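Side-chain contacts in 7,8-dihydro-6-hydroxymethylpterin pyrophosphokinase-dihydropteroate synthase (Plasmodium falciparum, PDB 6JWS), which probably catalyses two successive steps of folate biosynthesis, the pyrophosphorylation of 6-hydroxymethyl-7,8-dihydropterin by ATP and the condensation of the resulting diphosphate with 4-aminobenzoate to 7,8-dihydropteroate: residues I479-D482 and N487-K490; D499-I504 and P511-L516; K515-K520 and Y524-M529. The protein carries 1 engineered substitution. All coordinates share one frame; numbering follows the deposited sequence.

Contact 1: I479-D482 and N487-K490; sequences ISID and NVFK. With PT1 (pteroic acid), chain I.
Ile-481 meets Val-488 and Phe-489 with its two branches, while its strand neighbours face the inside of the barrel. Just before it, Ser-480 turns away from helix 486-494, and its OG is hydrogen-bonded to Asp-430 on the adjoining strand 428-432. Ile-481 then points toward the helix. Its longer branch runs out with CG1 opposite the backbone N (chi1 173°), and the terminal CD1 comes to rest 3.7 Å from CG1 of Val-488. The shorter branch, CG2, lies at the rim of the Phe-489 ring and close to its plane, 3.6 Å from CD1 and 3.8 Å from CE1 of that ring, so the aromatic face is not what the isoleucine touches. Strand 478-482, helix 486-494 and strand 500-503 form one beta-alpha-beta unit of the TIM barrel that makes up the pterin-binding domain, and this contact seats the helix on the outer side of the first strand. Val-452 of helix 448-464 also packs on Ile-481, and Leu-501 of strand 500-503 lies against Phe-489, so the seam is buried and apolar. At the end of the strand Asp-482 faces the barrel interior: its OD2 approaches N8 of the bound pteroic acid to 2.7 Å, and a long, weak ion pair links the same oxygen to Arg-686.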
loop_
_atom_site.group_PDB
_atom_site.type_symbol
_atom_site.label_atom_id
_atom_site.label_comp_id
_atom_site.label_asym_id
_atom_site.label_seq_id
_atom_site.Cartn_x
_atom_site.Cartn_y
_atom_site.Cartn_z
ATOM N N ILE B 479 -9.504 -18.348 21.489
ATOM C CA ILE B 479 -10.791 -18.826 21.006
ATOM C C ILE B 479 -11.827 -17.715 21.144
ATOM O O ILE B 479 -12.074 -17.204 22.242
ATOM C CB ILE B 479 -11.240 -20.114 21.739
ATOM C CG1 ILE B 479 -10.209 -21.245 21.626
ATOM C CG2 ILE B 479 -12.602 -20.572 21.250
ATOM C CD1 ILE B 479 -9.791 -21.537 20.200
ATOM N N SER B 480 -12.501 -17.433 20.029
ATOM C CA SER B 480 -13.585 -16.473 19.998
ATOM C C SER B 480 -14.911 -17.187 19.710
ATOM O O SER B 480 -14.991 -18.057 18.836
ATOM C CB SER B 480 -13.270 -15.425 18.944
ATOM O OG SER B 480 -14.345 -14.518 18.806
ATOM N N ILE B 481 -15.973 -16.795 20.421
ATOM C CA ILE B 481 -17.284 -17.375 20.138
ATOM C C ILE B 481 -18.207 -16.313 19.545
ATOM O O ILE B 481 -18.442 -15.278 20.155
ATOM C CB ILE B 481 -17.914 -18.085 21.356
ATOM C CG1 ILE B 481 -19.351 -18.519 21.065
ATOM C CG2 ILE B 481 -17.849 -17.254 22.629
ATOM C CD1 ILE B 481 -19.764 -19.728 21.865
ATOM N N ASP B 482 -18.723 -16.601 18.350
ATOM C CA ASP B 482 -19.665 -15.753 17.652
ATOM C C ASP B 482 -21.057 -16.058 18.200
ATOM O O ASP B 482 -21.762 -16.927 17.667
ATOM C CB ASP B 482 -19.576 -16.025 16.147
ATOM C CG ASP B 482 -20.394 -15.098 15.250
ATOM O OD1 ASP B 482 -21.309 -14.403 15.751
ATOM O OD2 ASP B 482 -20.104 -15.065 14.032
ATOM N N ASN B 487 -26.810 -17.344 27.637
ATOM C CA ASN B 487 -26.692 -18.691 28.188
ATOM C C ASN B 487 -25.530 -19.447 27.551
ATOM O O ASN B 487 -24.778 -20.128 28.247
ATOM C CB ASN B 487 -28.012 -19.470 28.141
ATOM C CG ASN B 487 -28.928 -19.052 29.275
ATOM O OD1 ASN B 487 -28.464 -18.584 30.308
ATOM N ND2 ASN B 487 -30.231 -19.177 29.095
ATOM N N VAL B 488 -25.368 -19.298 26.233
ATOM C CA VAL B 488 -24.281 -19.952 25.524
ATOM C C VAL B 488 -22.956 -19.401 26.042
ATOM O O VAL B 488 -22.094 -20.164 26.480
ATOM C CB VAL B 488 -24.440 -19.807 23.994
ATOM C CG1 VAL B 488 -23.158 -20.159 23.240
ATOM C CG2 VAL B 488 -25.614 -20.639 23.476
ATOM N N PHE B 489 -22.819 -18.066 26.056
ATOM C CA PHE B 489 -21.570 -17.479 26.501
ATOM C C PHE B 489 -21.247 -17.895 27.935
ATOM O O PHE B 489 -20.086 -18.168 28.227
ATOM C CB PHE B 489 -21.518 -15.951 26.346
ATOM C CG PHE B 489 -20.119 -15.384 26.543
ATOM C CD1 PHE B 489 -19.086 -15.715 25.678
ATOM C CD2 PHE B 489 -19.831 -14.519 27.590
ATOM C CE1 PHE B 489 -17.806 -15.203 25.856
ATOM C CE2 PHE B 489 -18.560 -13.976 27.741
ATOM C CZ PHE B 489 -17.542 -14.336 26.891
ATOM N N LYS B 490 -22.260 -17.911 28.822
ATOM C CA LYS B 490 -22.054 -18.271 30.222
ATOM C C LYS B 490 -21.479 -19.688 30.366
ATOM O O LYS B 490 -20.515 -19.903 31.087
ATOM C CB LYS B 490 -23.342 -18.089 31.040
ATOM C CG LYS B 490 -23.200 -18.410 32.523
ATOM C CD LYS B 490 -24.446 -18.093 33.349
ATOM C CE LYS B 490 -24.492 -18.827 34.676
ATOM N NZ LYS B 490 -23.208 -18.736 35.413
HETATM C C2 PT1 I . -18.358 -10.246 10.665
HETATM C C3 PT1 I . -19.118 -11.497 10.669
HETATM C C5 PT1 I . -19.242 -12.179 11.961
HETATM N N6 PT1 I . -19.682 -12.028 9.558
HETATM C C7 PT1 I . -17.987 -10.422 13.000
HETATM N N9 PT1 I . -18.665 -11.614 13.060
HETATM C C10 PT1 I . -20.394 -13.182 9.655
HETATM N N11 PT1 I . -17.429 -9.864 14.135
HETATM C C12 PT1 I . -20.541 -13.815 10.883
HETATM C C21 PT1 I . -22.682 -11.072 2.676
HETATM O O22 PT1 I . -22.303 -11.804 1.721
HETATM O O1 PT1 I . -18.209 -9.566 9.521
HETATM N N4 PT1 I . -17.828 -9.774 11.814
HETATM N N8 PT1 I . -19.955 -13.318 11.993
HETATM C C13 PT1 I . -21.053 -13.730 8.418
HETATM N N14 PT1 I . -22.191 -12.840 8.057
HETATM C C15 PT1 I . -22.325 -12.409 6.781
HETATM C C16 PT1 I . -22.896 -11.145 6.517
HETATM C C17 PT1 I . -21.888 -13.264 5.717
HETATM C C18 PT1 I . -23.013 -10.715 5.173
HETATM C C19 PT1 I . -22.030 -12.827 4.376
HETATM C C20 PT1 I . -22.573 -11.546 4.108
HETATM O O23 PT1 I . -23.145 -9.944 2.440
#

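Contact 2: D499-I504 and P511-L516; sequences DILNDI and PEIIKL. With PT1 (pteroic acid), chain I.
Leu-501 swings CG to the far side of CA from its backbone N (chi1 172°) and so extends from its strand toward Ile-513, whose CG1 branch is also drawn out to meet it. The two side chains meet tip to tip: CD1 of Ile-513 sits against both methyls of the leucine, 3.8 Å from CD2 and 3.9 Å from CD1 of Leu-501. The other branch of the isoleucine is shared, since its CG2 is 4.0 Å from CD2 of Leu-501 and 3.8 Å from OD2 of Asp-503. The second oxygen of that carboxylate, OD1, is held by Ser-505 OG and by the backbone N of Cys-507, just past the strand end. Side chains of strand 500-503 alternate: Leu-501 and Asp-503 point outward to the segment 511-516 of the following connection, whereas Asn-502 points into the TIM barrel, where the pterin end of pteroic acid is bound. There the amide makes a paired grip. Its OD1 accepts from N11 of the ligand at 2.9 Å with an N-H...O angle of 171°, and its ND2 donates to ligand N9 at 3.2 Å and 167°. Two nearly straight bonds fix the amide's rotation and read the amino group and ring nitrogen together. Ile-504, one residue beyond the strand, adds a van der Waals contact, its CG2 lying 3.5 Å from the same N9 of pteroic acid.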
loop_
_atom_site.group_PDB
_atom_site.type_symbol
_atom_site.label_atom_id
_atom_site.label_comp_id
_atom_site.label_asym_id
_atom_site.label_seq_id
_atom_site.Cartn_x
_atom_site.Cartn_y
_atom_site.Cartn_z
ATOM N N ASP B 499 -12.044 -17.384 25.022
ATOM C CA ASP B 499 -11.388 -16.162 25.454
ATOM C C ASP B 499 -12.167 -14.896 25.083
ATOM O O ASP B 499 -12.081 -13.911 25.799
ATOM C CB ASP B 499 -10.002 -16.081 24.827
ATOM C CG ASP B 499 -9.226 -17.332 25.156
ATOM O OD1 ASP B 499 -9.012 -17.555 26.380
ATOM O OD2 ASP B 499 -8.908 -18.101 24.196
ATOM N N ILE B 500 -12.863 -14.881 23.942
ATOM C CA ILE B 500 -13.358 -13.632 23.377
ATOM C C ILE B 500 -14.841 -13.789 23.047
ATOM O O ILE B 500 -15.220 -14.782 22.436
ATOM C CB ILE B 500 -12.555 -13.239 22.108
ATOM C CG1 ILE B 500 -11.118 -12.824 22.440
ATOM C CG2 ILE B 500 -13.279 -12.137 21.322
ATOM C CD1 ILE B 500 -10.212 -12.648 21.239
ATOM N N LEU B 501 -15.664 -12.819 23.470
ATOM C CA LEU B 501 -17.019 -12.704 22.953
ATOM C C LEU B 501 -16.998 -11.926 21.628
ATOM O O LEU B 501 -16.513 -10.797 21.549
ATOM C CB LEU B 501 -17.928 -12.042 24.000
ATOM C CG LEU B 501 -19.349 -11.675 23.532
ATOM C CD1 LEU B 501 -20.155 -12.917 23.145
ATOM C CD2 LEU B 501 -20.103 -10.912 24.610
ATOM N N ASN B 502 -17.552 -12.542 20.586
ATOM C CA ASN B 502 -17.795 -11.879 19.321
ATOM C C ASN B 502 -19.302 -11.655 19.179
ATOM O O ASN B 502 -20.029 -12.565 18.792
ATOM C CB ASN B 502 -17.238 -12.721 18.168
ATOM C CG ASN B 502 -17.575 -12.144 16.815
ATOM O OD1 ASN B 502 -17.926 -10.970 16.725
ATOM N ND2 ASN B 502 -17.513 -12.962 15.769
ATOM N N ASP B 503 -19.768 -10.434 19.493
ATOM C CA ASP B 503 -21.195 -10.154 19.600
ATOM C C ASP B 503 -21.632 -9.242 18.445
ATOM O O ASP B 503 -21.415 -8.031 18.470
ATOM C CB ASP B 503 -21.523 -9.586 20.985
ATOM C CG ASP B 503 -23.012 -9.468 21.298
ATOM O OD1 ASP B 503 -23.808 -9.026 20.397
ATOM O OD2 ASP B 503 -23.388 -9.852 22.434
ATOM N N ILE B 504 -22.267 -9.839 17.426
ATOM C CA ILE B 504 -22.642 -9.096 16.233
ATOM C C ILE B 504 -23.773 -8.099 16.513
ATOM O O ILE B 504 -24.084 -7.286 15.652
ATOM C CB ILE B 504 -22.958 -10.031 15.051
ATOM C CG1 ILE B 504 -24.193 -10.915 15.302
ATOM C CG2 ILE B 504 -21.724 -10.843 14.657
ATOM C CD1 ILE B 504 -24.770 -11.546 14.038
ATOM N N PRO B 511 -27.754 -6.967 26.975
ATOM C CA PRO B 511 -26.660 -6.232 27.617
ATOM C C PRO B 511 -26.074 -6.922 28.848
ATOM O O PRO B 511 -24.910 -6.683 29.165
ATOM C CB PRO B 511 -27.252 -4.857 27.940
ATOM C CG PRO B 511 -28.367 -4.720 26.921
ATOM C CD PRO B 511 -28.941 -6.115 26.769
ATOM N N GLU B 512 -26.829 -7.866 29.448
ATOM C CA GLU B 512 -26.359 -8.587 30.626
ATOM C C GLU B 512 -25.137 -9.449 30.298
ATOM O O GLU B 512 -24.359 -9.780 31.191
ATOM C CB GLU B 512 -27.466 -9.414 31.302
ATOM C CG GLU B 512 -28.783 -8.658 31.522
ATOM C CD GLU B 512 -28.722 -7.407 32.397
ATOM O OE1 GLU B 512 -27.839 -7.337 33.276
ATOM O OE2 GLU B 512 -29.560 -6.490 32.204
ATOM N N ILE B 513 -24.957 -9.806 29.016
ATOM C CA ILE B 513 -23.821 -10.627 28.604
ATOM C C ILE B 513 -22.514 -9.950 29.011
ATOM O O ILE B 513 -21.492 -10.622 29.140
ATOM C CB ILE B 513 -23.880 -10.947 27.092
ATOM C CG1 ILE B 513 -23.052 -12.181 26.727
ATOM C CG2 ILE B 513 -23.524 -9.740 26.222
ATOM C CD1 ILE B 513 -23.376 -12.734 25.357
ATOM N N ILE B 514 -22.572 -8.630 29.219
ATOM C CA ILE B 514 -21.431 -7.783 29.546
ATOM C C ILE B 514 -20.884 -8.144 30.927
ATOM O O ILE B 514 -19.669 -8.194 31.130
ATOM C CB ILE B 514 -21.839 -6.300 29.401
ATOM C CG1 ILE B 514 -21.760 -5.860 27.940
ATOM C CG2 ILE B 514 -21.064 -5.360 30.318
ATOM C CD1 ILE B 514 -22.676 -4.693 27.622
ATOM N N LYS B 515 -21.783 -8.483 31.853
ATOM C CA LYS B 515 -21.391 -8.917 33.186
ATOM C C LYS B 515 -20.585 -10.207 33.117
ATOM O O LYS B 515 -19.806 -10.497 34.020
ATOM C CB LYS B 515 -22.610 -9.233 34.056
ATOM C CG LYS B 515 -23.566 -8.082 34.348
ATOM C CD LYS B 515 -24.613 -8.579 35.326
ATOM C CE LYS B 515 -26.041 -8.284 34.926
ATOM N NZ LYS B 515 -26.933 -9.455 35.119
ATOM N N LEU B 516 -20.761 -10.979 32.048
ATOM C CA LEU B 516 -20.014 -12.212 31.904
ATOM C C LEU B 516 -18.571 -11.941 31.470
ATOM O O LEU B 516 -17.770 -12.868 31.520
ATOM C CB LEU B 516 -20.730 -13.124 30.897
ATOM C CG LEU B 516 -22.140 -13.619 31.260
ATOM C CD1 LEU B 516 -22.667 -14.557 30.173
ATOM C CD2 LEU B 516 -22.137 -14.352 32.601
HETATM C C2 PT1 I . -18.358 -10.246 10.665
HETATM C C3 PT1 I . -19.118 -11.497 10.669
HETATM C C5 PT1 I . -19.242 -12.179 11.961
HETATM N N6 PT1 I . -19.682 -12.028 9.558
HETATM C C7 PT1 I . -17.987 -10.422 13.000
HETATM N N9 PT1 I . -18.665 -11.614 13.060
HETATM C C10 PT1 I . -20.394 -13.182 9.655
HETATM N N11 PT1 I . -17.429 -9.864 14.135
HETATM C C12 PT1 I . -20.541 -13.815 10.883
HETATM C C21 PT1 I . -22.682 -11.072 2.676
HETATM O O22 PT1 I . -22.303 -11.804 1.721
HETATM O O1 PT1 I . -18.209 -9.566 9.521
HETATM N N4 PT1 I . -17.828 -9.774 11.814
HETATM N N8 PT1 I . -19.955 -13.318 11.993
HETATM C C13 PT1 I . -21.053 -13.730 8.418
HETATM N N14 PT1 I . -22.191 -12.840 8.057
HETATM C C15 PT1 I . -22.325 -12.409 6.781
HETATM C C16 PT1 I . -22.896 -11.145 6.517
HETATM C C17 PT1 I . -21.888 -13.264 5.717
HETATM C C18 PT1 I . -23.013 -10.715 5.173
HETATM C C19 PT1 I . -22.030 -12.827 4.376
HETATM C C20 PT1 I . -22.573 -11.546 4.108
HETATM O O23 PT1 I . -23.145 -9.944 2.440
#

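Contact 3: K515-K520 and Y524-M529; sequences KLLKKK and YSVVLM. With PT1 (pteroic acid), chain I.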
loop_
_atom_site.group_PDB
_atom_site.type_symbol
_atom_site.label_atom_id
_atom_site.label_comp_id
_atom_site.label_asym_id
_atom_site.label_seq_id
_atom_site.Cartn_x
_atom_site.Cartn_y
_atom_site.Cartn_z
ATOM N N LYS B 515 -21.783 -8.483 31.853
ATOM C CA LYS B 515 -21.391 -8.917 33.186
ATOM C C LYS B 515 -20.585 -10.207 33.117
ATOM O O LYS B 515 -19.806 -10.497 34.020
ATOM C CB LYS B 515 -22.610 -9.233 34.056
ATOM C CG LYS B 515 -23.566 -8.082 34.348
ATOM C CD LYS B 515 -24.613 -8.579 35.326
ATOM C CE LYS B 515 -26.041 -8.284 34.926
ATOM N NZ LYS B 515 -26.933 -9.455 35.119
ATOM N N LEU B 516 -20.761 -10.979 32.048
ATOM C CA LEU B 516 -20.014 -12.212 31.904
ATOM C C LEU B 516 -18.571 -11.941 31.470
ATOM O O LEU B 516 -17.770 -12.868 31.520
ATOM C CB LEU B 516 -20.730 -13.124 30.897
ATOM C CG LEU B 516 -22.140 -13.619 31.260
ATOM C CD1 LEU B 516 -22.667 -14.557 30.173
ATOM C CD2 LEU B 516 -22.137 -14.352 32.601
ATOM N N LEU B 517 -18.228 -10.708 31.031
ATOM C CA LEU B 517 -16.875 -10.429 30.536
ATOM C C LEU B 517 -15.926 -10.150 31.700
ATOM O O LEU B 517 -14.745 -9.857 31.490
ATOM C CB LEU B 517 -16.863 -9.219 29.597
ATOM C CG LEU B 517 -17.733 -9.317 28.350
ATOM C CD1 LEU B 517 -17.833 -7.953 27.686
ATOM C CD2 LEU B 517 -17.180 -10.365 27.394
ATOM N N LYS B 518 -16.465 -10.237 32.919
ATOM C CA LYS B 518 -15.750 -9.935 34.148
ATOM C C LYS B 518 -15.989 -11.056 35.157
ATOM O O LYS B 518 -17.119 -11.486 35.370
ATOM C CB LYS B 518 -16.255 -8.597 34.694
ATOM C CG LYS B 518 -15.451 -7.385 34.248
ATOM C CD LYS B 518 -16.159 -6.043 34.262
ATOM C CE LYS B 518 -17.070 -5.773 35.439
ATOM N NZ LYS B 518 -18.420 -5.388 34.962
ATOM N N LYS B 519 -14.901 -11.561 35.736
ATOM C CA LYS B 519 -14.977 -12.440 36.890
ATOM C C LYS B 519 -14.112 -11.854 38.004
ATOM O O LYS B 519 -13.570 -10.762 37.858
ATOM C CB LYS B 519 -14.530 -13.852 36.509
ATOM C CG LYS B 519 -15.504 -14.630 35.640
ATOM C CD LYS B 519 -15.451 -16.124 35.884
ATOM C CE LYS B 519 -14.160 -16.779 35.440
ATOM N NZ LYS B 519 -14.343 -17.512 34.166
ATOM N N LYS B 520 -13.983 -12.595 39.108
ATOM C CA LYS B 520 -13.215 -12.171 40.271
ATOM C C LYS B 520 -11.765 -11.870 39.887
ATOM O O LYS B 520 -11.179 -10.922 40.404
ATOM C CB LYS B 520 -13.312 -13.215 41.394
ATOM C CG LYS B 520 -14.544 -13.117 42.294
ATOM C CD LYS B 520 -14.685 -14.264 43.290
ATOM C CE LYS B 520 -15.918 -15.129 43.096
ATOM N NZ LYS B 520 -15.870 -15.922 41.845
ATOM N N TYR B 524 -12.568 -10.756 30.103
ATOM C CA TYR B 524 -12.616 -11.259 28.739
ATOM C C TYR B 524 -12.773 -10.112 27.745
ATOM O O TYR B 524 -13.428 -9.109 28.029
ATOM C CB TYR B 524 -13.755 -12.264 28.543
ATOM C CG TYR B 524 -13.661 -13.485 29.414
ATOM C CD1 TYR B 524 -12.951 -14.602 29.002
ATOM C CD2 TYR B 524 -14.292 -13.532 30.649
ATOM C CE1 TYR B 524 -12.874 -15.746 29.783
ATOM C CE2 TYR B 524 -14.228 -14.668 31.448
ATOM C CZ TYR B 524 -13.507 -15.773 31.015
ATOM O OH TYR B 524 -13.431 -16.887 31.798
ATOM N N SER B 525 -12.194 -10.319 26.554
ATOM C CA SER B 525 -12.259 -9.334 25.492
ATOM C C SER B 525 -13.520 -9.538 24.673
ATOM O O SER B 525 -14.141 -10.599 24.718
ATOM C CB SER B 525 -11.040 -9.434 24.650
ATOM O OG SER B 525 -9.940 -8.988 25.411
ATOM N N VAL B 526 -13.857 -8.526 23.873
ATOM C CA VAL B 526 -15.146 -8.519 23.212
ATOM C C VAL B 526 -15.030 -7.759 21.899
ATOM O O VAL B 526 -14.414 -6.688 21.859
ATOM C CB VAL B 526 -16.241 -7.927 24.120
ATOM C CG1 VAL B 526 -15.859 -6.573 24.728
ATOM C CG2 VAL B 526 -17.592 -7.881 23.408
ATOM N N VAL B 527 -15.646 -8.330 20.849
ATOM C CA VAL B 527 -15.805 -7.651 19.583
ATOM C C VAL B 527 -17.223 -7.064 19.538
ATOM O O VAL B 527 -18.199 -7.773 19.763
ATOM C CB VAL B 527 -15.521 -8.616 18.411
ATOM C CG1 VAL B 527 -15.554 -7.910 17.052
ATOM C CG2 VAL B 527 -14.193 -9.369 18.592
ATOM N N LEU B 528 -17.330 -5.755 19.256
ATOM C CA LEU B 528 -18.617 -5.128 19.028
ATOM C C LEU B 528 -18.773 -4.837 17.541
ATOM O O LEU B 528 -17.939 -4.147 16.933
ATOM C CB LEU B 528 -18.710 -3.824 19.827
ATOM C CG LEU B 528 -18.436 -3.928 21.328
ATOM C CD1 LEU B 528 -18.328 -2.524 21.930
ATOM C CD2 LEU B 528 -19.514 -4.765 22.033
ATOM N N MET B 529 -19.871 -5.329 16.970
ATOM C CA MET B 529 -20.090 -5.134 15.548
ATOM C C MET B 529 -21.359 -4.306 15.319
ATOM O O MET B 529 -22.322 -4.444 16.069
ATOM C CB MET B 529 -20.214 -6.487 14.836
ATOM C CG MET B 529 -20.030 -6.403 13.339
ATOM S SD MET B 529 -20.647 -7.891 12.504
ATOM C CE MET B 529 -22.391 -7.470 12.408
HETATM C C2 PT1 I . -18.358 -10.246 10.665
HETATM C C3 PT1 I . -19.118 -11.497 10.669
HETATM C C5 PT1 I . -19.242 -12.179 11.961
HETATM N N6 PT1 I . -19.682 -12.028 9.558
HETATM C C7 PT1 I . -17.987 -10.422 13.000
HETATM N N9 PT1 I . -18.665 -11.614 13.060
HETATM C C10 PT1 I . -20.394 -13.182 9.655
HETATM N N11 PT1 I . -17.429 -9.864 14.135
HETATM C C12 PT1 I . -20.541 -13.815 10.883
HETATM C C21 PT1 I . -22.682 -11.072 2.676
HETATM O O22 PT1 I . -22.303 -11.804 1.721
HETATM O O1 PT1 I . -18.209 -9.566 9.521
HETATM N N4 PT1 I . -17.828 -9.774 11.814
HETATM N N8 PT1 I . -19.955 -13.318 11.993
HETATM C C13 PT1 I . -21.053 -13.730 8.418
HETATM N N14 PT1 I . -22.191 -12.840 8.057
HETATM C C15 PT1 I . -22.325 -12.409 6.781
HETATM C C16 PT1 I . -22.896 -11.145 6.517
HETATM C C17 PT1 I . -21.888 -13.264 5.717
HETATM C C18 PT1 I . -23.013 -10.715 5.173
HETATM C C19 PT1 I . -22.030 -12.827 4.376
HETATM C C20 PT1 I . -22.573 -11.546 4.108
HETATM O O23 PT1 I . -23.145 -9.944 2.440
HETATM O O HOH W 1 -13.509 -7.506 30.292
#
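Leu-517 lays its forked end over Val-526, the two side chains crossing at about a right angle, with CD1 of the leucine 3.8 Å from CG1 of the valine. The other methyl, CD2, reaches back to CB of Tyr-524 at 4.1 Å. Beside this apolar patch the carbonyl O of Leu-517 accepts a hydrogen bond from N of Tyr-524 at 2.7 Å. The same oxygen takes a second bond from a water 2.9 Å away, and that water also donates to O of Tyr-524, so a single solvent molecule braces both backbones. The tyrosine ring swings back over the connection, as a chi1 of -60° sets CG trans to the carbonyl carbon and carries the hydroxyl out to Lys-519. There NZ of the lysine, at the end of a bent chain, donates to OH of Tyr-524 at 2.6 Å, arriving at the edge of the ring and near its plane; the neighbouring ammonium would probably make the phenol somewhat more acidic. Further along strand 525-529, Met-529 faces the barrel interior and sets SD 3.5 Å from N4 of the bound pteroic acid. The strand lies between 500-503 and 572-575 in the parallel barrel sheet; on its outer side Leu-517 also packs on Leu-501, while Tyr-524 touches Val-493 and Leu-516 touches Phe-489, both of helix 486-494.

How the contacts relate
Along the chain, contact 1 closes the short turn between strand 478-482 and helix 486-494. Contact 2 follows in series, folding the connection after strand 500-503 back onto that strand; contact 3 begins on its last residues, Lys-515 and Leu-516, and closes the turn into strand 525-529, so none nests within another. The three strands are consecutive neighbours in the parallel barrel sheet: O of Ile-481 lies 2.9 Å from N of Asn-502, and O of Leu-501 lies 2.7 Å from N of Val-527, both probable hydrogen bonds. On the outside, Phe-489 of contact 1 packs against Leu-516 and Leu-517 of contact 3; inside, all three contacts supply residues around one pteroic acid.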